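Local coordinates for 4-hydroxy-tetrahydrodipicolinate synthase (Thermotoga maritima, PDB 1O5K), which probably catalyses the condensation of pyruvate with aspartate-beta-semialdehyde to 4-hydroxy-tetrahydrodipicolinate, a step of lysine biosynthesis, at residues A[60-63]-A[64-68]; A[204-207]-A[208-212]; A[125-128]-A[129-133]; A[259-262]-A[263-267]; A[184-187]-A[188-192]. All coordinates share one frame; numbering follows the deposited sequence.

Contact 1: residues A[60-63]-A[64-68]; sequences PTVN and EDERE
Asn63 and Glu66 exchange bonds at the start of helix 64-78 and form a capping box. As the N-cap, Asn63 OD1 accepts from Glu66 N at 2.9 Å, its donor tilted from the carbonyl plane. In return, Glu66 OE1 accepts from Asn63 N at 2.9 Å, on the anti side of the carboxylate and near its plane. Both bonds are almost straight. A chi1 of 80° places CG of Asn63 between its backbone N and carbonyl carbon, which brings OD1 over the first helical turn. The two side chains cross at about a right angle, but their flat ends stack: amide and carboxylate planes are 18° apart, and Asn63 CG lies 3.4 Å from Glu66 OE1. Packing is tight beside this box. Buried Val62 presses CG1 to 3.5 Å from Glu66 CB. Arg67 N donates to Asn63 O at 3.0 Å, the first bond of the helix. The outer side is looser. Exposed Asp65 approaches Asn63 OD1 with CB, at 3.7 Å. A water bridges Val62 O and Arg67 NH1, lying at the guanidinium edge. The box closes the loop from strand 49-52. Glu66 OE2 forms a salt bridge with Arg282, and Arg67 NH2 donates to Gly87 O of strand 84-87. Glu64 pairs with Lys95 of helix 93-106, while Thr61 packs on Ser92 of the second subunit.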
loop_
_atom_site.group_PDB
_atom_site.type_symbol
_atom_site.label_atom_id
_atom_site.label_comp_id
_atom_site.label_asym_id
_atom_site.label_seq_id
_atom_site.Cartn_x
_atom_site.Cartn_y
_atom_site.Cartn_z
ATOM N N PRO A 60 9.064 25.199 -5.620
ATOM C CA PRO A 60 9.640 25.307 -4.284
ATOM C C PRO A 60 10.927 26.120 -4.213
ATOM O O PRO A 60 11.208 26.703 -3.178
ATOM C CB PRO A 60 9.914 23.830 -3.894
ATOM C CG PRO A 60 8.933 23.120 -4.637
ATOM C CD PRO A 60 8.907 23.791 -6.005
ATOM N N THR A 61 11.674 26.194 -5.318
ATOM C CA THR A 61 12.976 26.821 -5.307
ATOM C C THR A 61 13.110 28.112 -6.131
ATOM O O THR A 61 14.219 28.662 -6.269
ATOM C CB THR A 61 14.058 25.835 -5.756
ATOM O OG1 THR A 61 13.742 25.351 -7.039
ATOM C CG2 THR A 61 14.119 24.632 -4.842
ATOM N N VAL A 62 11.988 28.623 -6.632
ATOM C CA VAL A 62 11.983 29.887 -7.376
ATOM C C VAL A 62 11.477 30.975 -6.446
ATOM O O VAL A 62 10.388 30.865 -5.903
ATOM C CB VAL A 62 11.099 29.761 -8.594
ATOM C CG1 VAL A 62 11.006 31.086 -9.330
ATOM C CG2 VAL A 62 11.683 28.683 -9.542
ATOM N N ASN A 63 12.264 32.031 -6.297
ATOM C CA ASN A 63 12.004 33.045 -5.288
ATOM C C ASN A 63 10.972 34.054 -5.800
ATOM O O ASN A 63 10.599 34.036 -6.970
ATOM C CB ASN A 63 13.317 33.652 -4.783
ATOM C CG ASN A 63 13.899 34.702 -5.705
ATOM O OD1 ASN A 63 13.178 35.411 -6.421
ATOM N ND2 ASN A 63 15.225 34.837 -5.669
ATOM N N GLU A 64 10.455 34.914 -4.932
ATOM C CA GLU A 64 9.337 35.757 -5.353
ATOM C C GLU A 64 9.662 36.684 -6.513
ATOM O O GLU A 64 8.832 36.884 -7.398
ATOM C CB GLU A 64 8.789 36.583 -4.178
ATOM C CG GLU A 64 8.106 35.751 -3.097
ATOM C CD GLU A 64 6.902 36.462 -2.475
ATOM O OE1 GLU A 64 6.956 37.714 -2.274
ATOM O OE2 GLU A 64 5.894 35.765 -2.203
ATOM N N ASP A 65 10.840 37.289 -6.512
ATOM C CA ASP A 65 11.214 38.177 -7.600
ATOM C C ASP A 65 11.339 37.407 -8.927
ATOM O O ASP A 65 10.885 37.849 -9.968
ATOM C CB ASP A 65 12.478 38.947 -7.247
ATOM C CG ASP A 65 12.215 40.027 -6.162
ATOM O OD1 ASP A 65 11.202 40.782 -6.314
ATOM O OD2 ASP A 65 12.948 40.188 -5.137
ATOM N N GLU A 66 11.885 36.205 -8.865
ATOM C CA GLU A 66 11.943 35.326 -10.033
ATOM C C GLU A 66 10.577 34.915 -10.596
ATOM O O GLU A 66 10.390 34.837 -11.817
ATOM C CB GLU A 66 12.762 34.066 -9.671
ATOM C CG GLU A 66 14.224 34.377 -9.582
ATOM C CD GLU A 66 15.028 33.253 -8.970
ATOM O OE1 GLU A 66 14.451 32.443 -8.210
ATOM O OE2 GLU A 66 16.243 33.189 -9.262
ATOM N N ARG A 67 9.634 34.650 -9.703
ATOM C CA ARG A 67 8.283 34.291 -10.092
ATOM C C ARG A 67 7.686 35.462 -10.884
ATOM O O ARG A 67 7.066 35.253 -11.936
ATOM C CB ARG A 67 7.416 34.081 -8.865
ATOM C CG ARG A 67 7.759 32.902 -8.049
ATOM C CD ARG A 67 6.930 32.828 -6.738
ATOM N NE ARG A 67 5.488 32.810 -6.980
ATOM C CZ ARG A 67 4.754 31.701 -7.155
ATOM N NH1 ARG A 67 5.295 30.489 -7.106
ATOM N NH2 ARG A 67 3.463 31.809 -7.385
ATOM N N GLU A 68 7.865 36.685 -10.376
ATOM C CA GLU A 68 7.296 37.846 -11.058
ATOM C C GLU A 68 7.850 37.932 -12.480
ATOM O O GLU A 68 7.100 38.100 -13.438
ATOM C CB GLU A 68 7.568 39.139 -10.284
ATOM C CG GLU A 68 7.255 40.343 -11.148
ATOM C CD GLU A 68 7.212 41.643 -10.392
ATOM O OE1 GLU A 68 7.254 42.680 -11.089
ATOM O OE2 GLU A 68 7.123 41.614 -9.136
HETATM O O HOH W 1 8.028 29.682 -6.698
#

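Contact 2: residues A[204-207]-A[208-212]; sequences DRTF and YLLCA
Phe207 and Tyr208 are neighbours in sequence, and their torsions turn the two rings onto each other. In Phe207, chi1 of 176° sets CG anti to the backbone N. In Tyr208, chi1 of -67° sets CG anti to the carbonyl carbon. The result is an edge-to-face (T-shaped) pair, with centroids 5.0 Å apart and planes at 77°. Phe207 supplies the edge: its CD2 stands over the centre of the Tyr208 face, 3.7 Å from Tyr208 CZ. One face of Phe207 is used as well, in a sulfur-aromatic contact: Cys211 SG lies over it, 3.9 Å from the ring centroid and shifted toward the rim near CZ. In the backbone, Leu209 N bonds to Arg205 O at 2.8 Å and Leu210 N to Thr206 O at 2.8 Å. The side chains of Thr206 and Leu210 lie side by side, with Thr206 CG2 4.0 Å from Leu210 CD1. Tyr208 OH is hydrogen-bonded to Asp183 of the third subunit. A leucine here, with neither ring nor hydroxyl, would probably leave the Phe207 edge without its aromatic partner and that aspartate without its mate. Arg205 NE bonds to Pro177 O, and its NH1 forms salt bridges with Asp204 and with Asp180 of the third subunit. The buried helix thus sits at a subunit interface. Within its own chain, Phe207 and Tyr208 pack on helix 241-257, Thr206 and Leu210 on helix 226-237, and Leu209 on helix 179-192.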
loop_
_atom_site.group_PDB
_atom_site.type_symbol
_atom_site.label_atom_id
_atom_site.label_comp_id
_atom_site.label_asym_id
_atom_site.label_seq_id
_atom_site.Cartn_x
_atom_site.Cartn_y
_atom_site.Cartn_z
ATOM N N ASP A 204 -0.008 9.607 -18.237
ATOM C CA ASP A 204 -0.426 8.240 -18.511
ATOM C C ASP A 204 -1.833 7.901 -18.010
ATOM O O ASP A 204 -2.266 6.767 -18.135
ATOM C CB ASP A 204 0.626 7.218 -17.994
ATOM C CG ASP A 204 0.697 7.121 -16.477
ATOM O OD1 ASP A 204 -0.062 7.819 -15.746
ATOM O OD2 ASP A 204 1.528 6.345 -15.927
ATOM N N ARG A 205 -2.552 8.877 -17.484
ATOM C CA ARG A 205 -4.016 8.690 -17.179
ATOM C C ARG A 205 -4.927 9.532 -18.091
ATOM O O ARG A 205 -6.138 9.410 -18.018
ATOM C CB ARG A 205 -4.312 9.054 -15.733
ATOM C CG ARG A 205 -3.597 8.149 -14.714
ATOM C CD ARG A 205 -4.164 6.782 -14.645
ATOM N NE ARG A 205 -3.574 5.912 -13.642
ATOM C CZ ARG A 205 -2.450 5.220 -13.790
ATOM N NH1 ARG A 205 -1.689 5.327 -14.903
ATOM N NH2 ARG A 205 -2.091 4.397 -12.819
ATOM N N THR A 206 -4.350 10.358 -18.969
ATOM C CA THR A 206 -5.153 11.285 -19.814
ATOM C C THR A 206 -6.223 10.548 -20.617
ATOM O O THR A 206 -7.399 10.929 -20.606
ATOM C CB THR A 206 -4.264 12.057 -20.757
ATOM O OG1 THR A 206 -3.266 12.752 -20.007
ATOM C CG2 THR A 206 -5.102 13.117 -21.511
ATOM N N PHE A 207 -5.822 9.515 -21.351
ATOM C CA PHE A 207 -6.750 8.732 -22.144
ATOM C C PHE A 207 -7.967 8.263 -21.323
ATOM O O PHE A 207 -9.120 8.469 -21.697
ATOM C CB PHE A 207 -6.057 7.532 -22.824
ATOM C CG PHE A 207 -7.001 6.649 -23.575
ATOM C CD1 PHE A 207 -7.621 7.100 -24.730
ATOM C CD2 PHE A 207 -7.338 5.361 -23.085
ATOM C CE1 PHE A 207 -8.508 6.315 -25.429
ATOM C CE2 PHE A 207 -8.278 4.581 -23.764
ATOM C CZ PHE A 207 -8.857 5.070 -24.926
ATOM N N TYR A 208 -7.689 7.682 -20.175
ATOM C CA TYR A 208 -8.739 7.120 -19.358
ATOM C C TYR A 208 -9.578 8.227 -18.693
ATOM O O TYR A 208 -10.788 8.066 -18.540
ATOM C CB TYR A 208 -8.199 6.088 -18.376
ATOM C CG TYR A 208 -7.675 4.881 -19.077
ATOM C CD1 TYR A 208 -8.528 3.986 -19.704
ATOM C CD2 TYR A 208 -6.279 4.679 -19.209
ATOM C CE1 TYR A 208 -8.042 2.918 -20.423
ATOM C CE2 TYR A 208 -5.789 3.575 -19.930
ATOM C CZ TYR A 208 -6.652 2.723 -20.528
ATOM O OH TYR A 208 -6.181 1.635 -21.253
ATOM N N LEU A 209 -8.944 9.336 -18.338
ATOM C CA LEU A 209 -9.668 10.482 -17.844
ATOM C C LEU A 209 -10.561 11.100 -18.893
ATOM O O LEU A 209 -11.686 11.471 -18.566
ATOM C CB LEU A 209 -8.722 11.509 -17.234
ATOM C CG LEU A 209 -9.440 12.709 -16.666
ATOM C CD1 LEU A 209 -8.766 12.985 -15.294
ATOM C CD2 LEU A 209 -9.335 13.842 -17.661
ATOM N N LEU A 210 -10.112 11.168 -20.158
ATOM C CA LEU A 210 -11.028 11.549 -21.240
ATOM C C LEU A 210 -12.238 10.605 -21.322
ATOM O O LEU A 210 -13.375 11.060 -21.441
ATOM C CB LEU A 210 -10.267 11.620 -22.594
ATOM C CG LEU A 210 -9.229 12.779 -22.619
ATOM C CD1 LEU A 210 -8.316 12.594 -23.767
ATOM C CD2 LEU A 210 -9.972 14.138 -22.716
ATOM N N CYS A 211 -11.993 9.287 -21.273
ATOM C CA CYS A 211 -13.038 8.261 -21.353
ATOM C C CYS A 211 -14.015 8.425 -20.185
ATOM O O CYS A 211 -15.233 8.185 -20.366
ATOM C CB CYS A 211 -12.442 6.843 -21.343
ATOM S SG CYS A 211 -11.585 6.414 -22.875
ATOM N N ALA A 212 -13.514 8.877 -19.029
ATOM C CA ALA A 212 -14.366 9.134 -17.846
ATOM C C ALA A 212 -15.269 10.359 -18.022
ATOM O O ALA A 212 -16.211 10.574 -17.251
ATOM C CB ALA A 212 -13.457 9.346 -16.616
#

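Contact 3: residues A[125-128]-A[129-133]; sequences GLYQ and HYKYI
His129 N donates to Gly125 O at 2.8 Å, the shortest sound polar bond between 125-128 and 129-133. The same step along the helix brings Tyr130 N to Leu126 O at 3.1 Å and Lys131 N to Tyr127 O at 2.9 Å. Leu126 O is approached a second time: Tyr130 CD2 comes to 3.1 Å from it, obliquely to the ring. A chi1 of -73° keeps CG of Tyr130 beside its backbone N, and the ring stays against the preceding turn. In His129, chi1 of 176° sets CG anti to N instead. Its CD2 then stands 4.0 Å above the plane of the Tyr130 ring, over the centre. Ile133 CD1 lies over one face of the imidazole, toward its rim. The polar ends of these buried rings are satisfied farther off: His129 ND1 bonds to Thr93 OG1, Tyr130 OH to Val113 O, and Tyr127 OH to Asp165. On the outer side, Gln128 and Lys131 run side by side. Both were deposited in two conformers, and the modelled approach of Lys131 NZ to the Gln128 amide is too close to be trusted. Helix 123-134 is the crossover of a beta-alpha-beta unit, between strands 110-114 and 141-144 of the TIM barrel. Tyr130 packs on Val143, and its side chain is about 6 Å from that of Tyr144, the predicted proton donor/acceptor.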
loop_
_atom_site.group_PDB
_atom_site.type_symbol
_atom_site.label_atom_id
_atom_site.label_comp_id
_atom_site.label_asym_id
_atom_site.label_seq_id
_atom_site.Cartn_x
_atom_site.Cartn_y
_atom_site.Cartn_z
ATOM N N GLY A 125 -10.899 21.166 6.351
ATOM C CA GLY A 125 -9.793 22.104 6.232
ATOM C C GLY A 125 -9.531 22.461 4.792
ATOM O O GLY A 125 -9.318 23.631 4.462
ATOM N N LEU A 126 -9.520 21.449 3.918
ATOM C CA LEU A 126 -9.366 21.725 2.500
ATOM C C LEU A 126 -10.482 22.603 1.947
ATOM O O LEU A 126 -10.248 23.531 1.206
ATOM C CB LEU A 126 -9.327 20.419 1.703
ATOM C CG LEU A 126 -8.107 19.581 1.969
ATOM C CD1 LEU A 126 -8.254 18.193 1.319
ATOM C CD2 LEU A 126 -6.821 20.291 1.420
ATOM N N TYR A 127 -11.712 22.289 2.290
ATOM C CA TYR A 127 -12.823 23.128 1.891
ATOM C C TYR A 127 -12.618 24.556 2.369
ATOM O O TYR A 127 -12.760 25.496 1.566
ATOM C CB TYR A 127 -14.112 22.555 2.446
ATOM C CG TYR A 127 -15.317 23.371 2.128
ATOM C CD1 TYR A 127 -15.886 23.335 0.866
ATOM C CD2 TYR A 127 -15.900 24.149 3.081
ATOM C CE1 TYR A 127 -17.053 24.090 0.583
ATOM C CE2 TYR A 127 -17.047 24.928 2.813
ATOM C CZ TYR A 127 -17.613 24.889 1.550
ATOM O OH TYR A 127 -18.784 25.627 1.305
ATOM N N GLN A 128 -12.310 24.728 3.666
ATOM C CA GLN A 128 -12.124 26.068 4.221
ATOM C C GLN A 128 -10.974 26.847 3.569
ATOM O O GLN A 128 -11.087 28.066 3.401
ATOM C CB GLN A 128 -12.010 26.025 5.759
ATOM C CG GLN A 128 -13.299 25.650 6.445
ATOM C CD GLN A 128 -14.369 26.704 6.316
ATOM O OE1 GLN A 128 -14.071 27.864 6.046
ATOM N NE2 GLN A 128 -15.621 26.311 6.521
ATOM N N HIS A 129 -9.876 26.142 3.243
ATOM C CA HIS A 129 -8.714 26.705 2.547
ATOM C C HIS A 129 -9.128 27.312 1.202
ATOM O O HIS A 129 -8.880 28.475 0.959
ATOM C CB HIS A 129 -7.659 25.605 2.376
ATOM C CG HIS A 129 -6.450 25.990 1.594
ATOM N ND1 HIS A 129 -5.414 26.744 2.116
ATOM C CD2 HIS A 129 -6.062 25.617 0.353
ATOM C CE1 HIS A 129 -4.449 26.833 1.207
ATOM N NE2 HIS A 129 -4.824 26.165 0.125
ATOM N N TYR A 130 -9.789 26.512 0.359
ATOM C CA TYR A 130 -10.218 26.978 -0.973
ATOM C C TYR A 130 -11.313 28.039 -0.855
ATOM O O TYR A 130 -11.336 28.987 -1.642
ATOM C CB TYR A 130 -10.657 25.795 -1.814
ATOM C CG TYR A 130 -9.477 24.955 -2.259
ATOM C CD1 TYR A 130 -8.573 25.449 -3.217
ATOM C CD2 TYR A 130 -9.213 23.701 -1.705
ATOM C CE1 TYR A 130 -7.443 24.720 -3.534
ATOM C CE2 TYR A 130 -8.117 22.971 -2.080
ATOM C CZ TYR A 130 -7.236 23.493 -2.997
ATOM O OH TYR A 130 -6.111 22.747 -3.361
ATOM N N LYS A 131 -12.190 27.906 0.141
ATOM C CA LYS A 131 -13.232 28.917 0.348
ATOM C C LYS A 131 -12.629 30.290 0.672
ATOM O O LYS A 131 -13.020 31.344 0.123
ATOM C CB LYS A 131 -14.166 28.513 1.478
ATOM C CG LYS A 131 -15.310 29.513 1.635
ATOM C CD LYS A 131 -16.546 28.908 2.241
ATOM C CE LYS A 131 -16.681 29.229 3.717
ATOM N NZ LYS A 131 -15.805 28.354 4.508
ATOM N N TYR A 132 -11.717 30.285 1.624
ATOM C CA TYR A 132 -11.031 31.500 2.042
ATOM C C TYR A 132 -10.422 32.200 0.849
ATOM O O TYR A 132 -10.593 33.406 0.666
ATOM C CB TYR A 132 -9.939 31.206 3.056
ATOM C CG TYR A 132 -9.270 32.441 3.643
ATOM C CD1 TYR A 132 -9.834 33.114 4.724
ATOM C CD2 TYR A 132 -8.072 32.921 3.129
ATOM C CE1 TYR A 132 -9.215 34.248 5.279
ATOM C CE2 TYR A 132 -7.467 34.054 3.660
ATOM C CZ TYR A 132 -8.037 34.695 4.739
ATOM O OH TYR A 132 -7.436 35.801 5.276
ATOM N N ILE A 133 -9.712 31.442 0.027
ATOM C CA ILE A 133 -9.056 32.013 -1.146
ATOM C C ILE A 133 -10.050 32.506 -2.210
ATOM O O ILE A 133 -9.971 33.641 -2.701
ATOM C CB ILE A 133 -8.081 30.993 -1.732
ATOM C CG1 ILE A 133 -7.034 30.585 -0.668
ATOM C CG2 ILE A 133 -7.419 31.556 -2.928
ATOM C CD1 ILE A 133 -6.313 29.261 -0.951
#

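Contact 4: residues A[259-262]-A[263-267]; sequences FVET and NPIPV
Phe259 and Asn263 lie side by side and point the same way. The phenyl and amide planes are turned 47° apart, so the groups do not stack flat. Contact is made by Phe259 CE1, which comes to 3.5 Å from Asn263 CB. Chi1 of 168° sets Asn263 CG anti to its backbone N, carrying OD1 to a hydrogen bond with Thr56 OG1. Glu261 and Ile265 meet obliquely instead, with Glu261 OE1 4.2 Å from Ile265 CG2. The carboxylate's OE2 is held elsewhere, by Thr292 and Ser289 N. Glu261 CB also faces Pro266 CG at 4.0 Å, and the same CG touches Glu261 O at 3.2 Å. Ile265 N donates to Thr262 O at 2.8 Å, in the carbonyl plane and on a lone pair. This bond closes a type VIa beta turn, with the cis peptide between Asn263 and Pro264, the N-cap of helix 265-273. Pro266 falls in the first helical turn, where a missing N-H costs little. Thr262 OG1 bonds to Lys120 O of the second subunit. The cis-proline turn leads into the helix beside the predicted pyruvate site, which includes Thr56; Thr55 of the predicted proton relay is close by.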
loop_
_atom_site.group_PDB
_atom_site.type_symbol
_atom_site.label_atom_id
_atom_site.label_comp_id
_atom_site.label_asym_id
_atom_site.label_seq_id
_atom_site.Cartn_x
_atom_site.Cartn_y
_atom_site.Cartn_z
ATOM N N PHE A 259 9.310 9.785 -15.688
ATOM C CA PHE A 259 9.146 9.643 -14.271
ATOM C C PHE A 259 9.979 8.557 -13.629
ATOM O O PHE A 259 9.724 8.180 -12.507
ATOM C CB PHE A 259 7.645 9.472 -13.990
ATOM C CG PHE A 259 6.869 10.639 -14.418
ATOM C CD1 PHE A 259 6.641 11.667 -13.538
ATOM C CD2 PHE A 259 6.410 10.746 -15.726
ATOM C CE1 PHE A 259 5.913 12.804 -13.945
ATOM C CE2 PHE A 259 5.693 11.861 -16.129
ATOM C CZ PHE A 259 5.453 12.884 -15.225
ATOM N N VAL A 260 11.048 8.122 -14.293
ATOM C CA VAL A 260 11.933 7.135 -13.659
ATOM C C VAL A 260 12.700 7.751 -12.481
ATOM O O VAL A 260 13.188 7.026 -11.631
ATOM C CB VAL A 260 12.868 6.438 -14.660
ATOM C CG1 VAL A 260 12.058 5.616 -15.644
ATOM C CG2 VAL A 260 13.732 7.441 -15.436
ATOM N N GLU A 261 12.867 9.072 -12.489
ATOM C CA GLU A 261 13.295 9.820 -11.321
ATOM C C GLU A 261 12.267 10.894 -11.156
ATOM O O GLU A 261 11.524 11.177 -12.083
ATOM C CB GLU A 261 14.655 10.463 -11.551
ATOM C CG GLU A 261 15.732 9.416 -11.738
ATOM C CD GLU A 261 17.118 10.022 -11.747
ATOM O OE1 GLU A 261 17.540 10.559 -10.713
ATOM O OE2 GLU A 261 17.766 9.978 -12.796
ATOM N N THR A 262 12.228 11.503 -9.980
ATOM C CA THR A 262 11.220 12.521 -9.707
ATOM C C THR A 262 11.193 13.623 -10.766
ATOM O O THR A 262 12.212 14.240 -11.063
ATOM C CB THR A 262 11.533 13.155 -8.371
ATOM O OG1 THR A 262 11.468 12.149 -7.355
ATOM C CG2 THR A 262 10.471 14.228 -8.040
ATOM N N ASN A 263 9.991 13.933 -11.266
ATOM C CA ASN A 263 9.788 15.026 -12.206
ATOM C C ASN A 263 10.050 16.325 -11.432
ATOM O O ASN A 263 9.552 16.451 -10.302
ATOM C CB ASN A 263 8.311 14.983 -12.647
ATOM C CG ASN A 263 7.877 16.191 -13.379
ATOM O OD1 ASN A 263 6.936 16.873 -12.947
ATOM N ND2 ASN A 263 8.464 16.437 -14.533
ATOM N N PRO A 264 10.730 17.323 -11.999
ATOM C CA PRO A 264 11.202 17.380 -13.400
ATOM C C PRO A 264 12.651 16.974 -13.711
ATOM O O PRO A 264 13.226 17.500 -14.682
ATOM C CB PRO A 264 11.028 18.839 -13.721
ATOM C CG PRO A 264 11.370 19.538 -12.427
ATOM C CD PRO A 264 10.897 18.619 -11.316
ATOM N N ILE A 265 13.246 16.075 -12.933
ATOM C CA ILE A 265 14.582 15.649 -13.231
ATOM C C ILE A 265 14.689 15.048 -14.640
ATOM O O ILE A 265 15.544 15.516 -15.440
ATOM C CB ILE A 265 15.159 14.741 -12.136
ATOM C CG1 ILE A 265 15.418 15.564 -10.884
ATOM C CG2 ILE A 265 16.415 14.103 -12.576
ATOM C CD1 ILE A 265 15.664 14.714 -9.677
ATOM N N PRO A 266 13.874 14.051 -14.994
ATOM C CA PRO A 266 13.958 13.489 -16.370
ATOM C C PRO A 266 13.591 14.450 -17.488
ATOM O O PRO A 266 14.338 14.555 -18.477
ATOM C CB PRO A 266 12.958 12.322 -16.323
ATOM C CG PRO A 266 12.956 11.947 -14.827
ATOM C CD PRO A 266 12.853 13.302 -14.213
ATOM N N VAL A 267 12.523 15.206 -17.296
ATOM C CA VAL A 267 12.084 16.122 -18.394
ATOM C C VAL A 267 13.142 17.214 -18.705
ATOM O O VAL A 267 13.399 17.539 -19.895
ATOM C CB VAL A 267 10.663 16.670 -18.149
ATOM C CG1 VAL A 267 10.626 17.713 -17.048
ATOM C CG2 VAL A 267 10.093 17.256 -19.446
#

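Contact 5: residues A[184-187]-A[188-192]; sequences RTVS and LTKQA
Leu188 lies against Arg184 from its root to both methyls. Leu188 CB is 3.2 Å from Arg184 O, the carbonyl that accepts from Leu188 N, and CG is 3.4 Å from the same oxygen. Beyond the branch, CD1 meets Arg184 NH1 at 3.7 Å and CD2 meets Arg184 NH2, both over one face of the guanidinium. Arg184 gets there by bending twice, with chi2 at -73° and chi3 at -85°. With an alanine here the guanidinium is gone, and the two Leu188 methyls are likely to lose their cover, with a gap opened beside. One backbone carbonyl has two donors. Thr185 O accepts from Thr189 OG1 at 2.7 Å and from Thr189 N at 3.1 Å, from opposite faces of its plane. Ser187 OG receives a weak, bent bond from Gln191 NE2 at 3.0 Å. Val186 CG1 and Lys190 CD run side by side at 4.0 Å, and Lys190 NZ goes on to Phe196 O and a salt bridge with Asp215. Helix 179-192 rests on helix 156-165, with Leu188 on Ala160 and Thr189 on Ala159. Val186 and Thr189 face Val198 of the loop that follows, while Arg184 packs on Arg252 of the third subunit.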
loop_
_atom_site.group_PDB
_atom_site.type_symbol
_atom_site.label_atom_id
_atom_site.label_comp_id
_atom_site.label_asym_id
_atom_site.label_seq_id
_atom_site.Cartn_x
_atom_site.Cartn_y
_atom_site.Cartn_z
ATOM N N ARG A 184 -14.836 9.007 -10.188
ATOM C CA ARG A 184 -15.704 9.691 -9.239
ATOM C C ARG A 184 -15.505 11.214 -9.199
ATOM O O ARG A 184 -16.485 11.954 -9.076
ATOM C CB ARG A 184 -15.546 9.077 -7.862
ATOM C CG ARG A 184 -16.294 7.801 -7.732
ATOM C CD ARG A 184 -17.838 8.013 -7.628
ATOM N NE ARG A 184 -18.254 8.283 -6.249
ATOM C CZ ARG A 184 -19.526 8.367 -5.811
ATOM N NH1 ARG A 184 -19.753 8.604 -4.527
ATOM N NH2 ARG A 184 -20.564 8.234 -6.632
ATOM N N THR A 185 -14.265 11.686 -9.297
ATOM C CA THR A 185 -13.990 13.112 -9.407
ATOM C C THR A 185 -14.715 13.700 -10.607
ATOM O O THR A 185 -15.450 14.660 -10.454
ATOM C CB THR A 185 -12.518 13.363 -9.463
ATOM O OG1 THR A 185 -11.951 13.028 -8.172
ATOM C CG2 THR A 185 -12.216 14.776 -9.642
ATOM N N VAL A 186 -14.577 13.081 -11.771
ATOM C CA VAL A 186 -15.282 13.556 -12.949
ATOM C C VAL A 186 -16.795 13.524 -12.724
ATOM O O VAL A 186 -17.464 14.514 -12.941
ATOM C CB VAL A 186 -14.948 12.776 -14.212
ATOM C CG1 VAL A 186 -15.838 13.277 -15.373
ATOM C CG2 VAL A 186 -13.490 12.969 -14.563
ATOM N N SER A 187 -17.333 12.374 -12.305
ATOM C CA SER A 187 -18.794 12.183 -12.176
ATOM C C SER A 187 -19.378 13.164 -11.155
ATOM O O SER A 187 -20.372 13.855 -11.411
ATOM C CB SER A 187 -19.078 10.756 -11.684
ATOM O OG SER A 187 -20.483 10.619 -11.427
ATOM N N LEU A 188 -18.767 13.224 -9.977
ATOM C CA LEU A 188 -19.437 13.942 -8.891
ATOM C C LEU A 188 -19.304 15.445 -9.067
ATOM O O LEU A 188 -20.235 16.183 -8.742
ATOM C CB LEU A 188 -18.877 13.520 -7.563
ATOM C CG LEU A 188 -19.245 12.135 -7.032
ATOM C CD1 LEU A 188 -18.771 12.035 -5.612
ATOM C CD2 LEU A 188 -20.780 11.859 -7.100
ATOM N N THR A 189 -18.130 15.927 -9.529
ATOM C CA THR A 189 -17.958 17.387 -9.703
ATOM C C THR A 189 -18.899 17.940 -10.801
ATOM O O THR A 189 -19.520 18.994 -10.634
ATOM C CB THR A 189 -16.509 17.824 -9.959
ATOM O OG1 THR A 189 -16.007 17.206 -11.152
ATOM C CG2 THR A 189 -15.544 17.410 -8.828
ATOM N N LYS A 190 -19.048 17.194 -11.900
ATOM C CA LYS A 190 -19.851 17.653 -13.007
ATOM C C LYS A 190 -21.299 17.534 -12.712
ATOM O O LYS A 190 -22.109 18.272 -13.253
ATOM C CB LYS A 190 -19.492 16.901 -14.291
ATOM C CG LYS A 190 -18.147 17.407 -14.813
ATOM C CD LYS A 190 -17.659 16.749 -16.088
ATOM C CE LYS A 190 -16.223 17.203 -16.457
ATOM N NZ LYS A 190 -16.137 18.612 -17.039
ATOM N N GLN A 191 -21.648 16.607 -11.842
ATOM C CA GLN A 191 -22.999 16.573 -11.301
ATOM C C GLN A 191 -23.287 17.776 -10.406
ATOM O O GLN A 191 -24.443 18.240 -10.318
ATOM C CB GLN A 191 -23.228 15.324 -10.500
ATOM C CG GLN A 191 -23.430 14.073 -11.293
ATOM C CD GLN A 191 -23.806 12.886 -10.369
ATOM O OE1 GLN A 191 -24.659 13.035 -9.478
ATOM N NE2 GLN A 191 -23.163 11.724 -10.576
ATOM N N ALA A 192 -22.282 18.270 -9.700
ATOM C CA ALA A 192 -22.488 19.443 -8.820
ATOM C C ALA A 192 -22.528 20.701 -9.661
ATOM O O ALA A 192 -23.342 21.576 -9.425
ATOM C CB ALA A 192 -21.416 19.561 -7.803
#

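Along this TIM-barrel chain the order is contact 1, contact 3, contact 5, contact 2, contact 4. Contacts 1, 3 and 5 lie at or on helices 64-78, 123-134 and 179-192; contact 2 is on helix 206-212 and contact 4 at the start of helix 265-273. Only contacts 5 and 2 touch, where Ala212 O meets Val186 CG1 at 3.3 Å; their centres are 15 Å apart. Contacts 1 and 5 lie farthest apart, with centres about 34 Å apart across the chain's centre. Subunit partners divide them: contacts 1, 3 and 4 reach the second subunit, contacts 2 and 5 the third. In the homotetramer, a dimer of dimers, they thus touch two different neighbouring subunits.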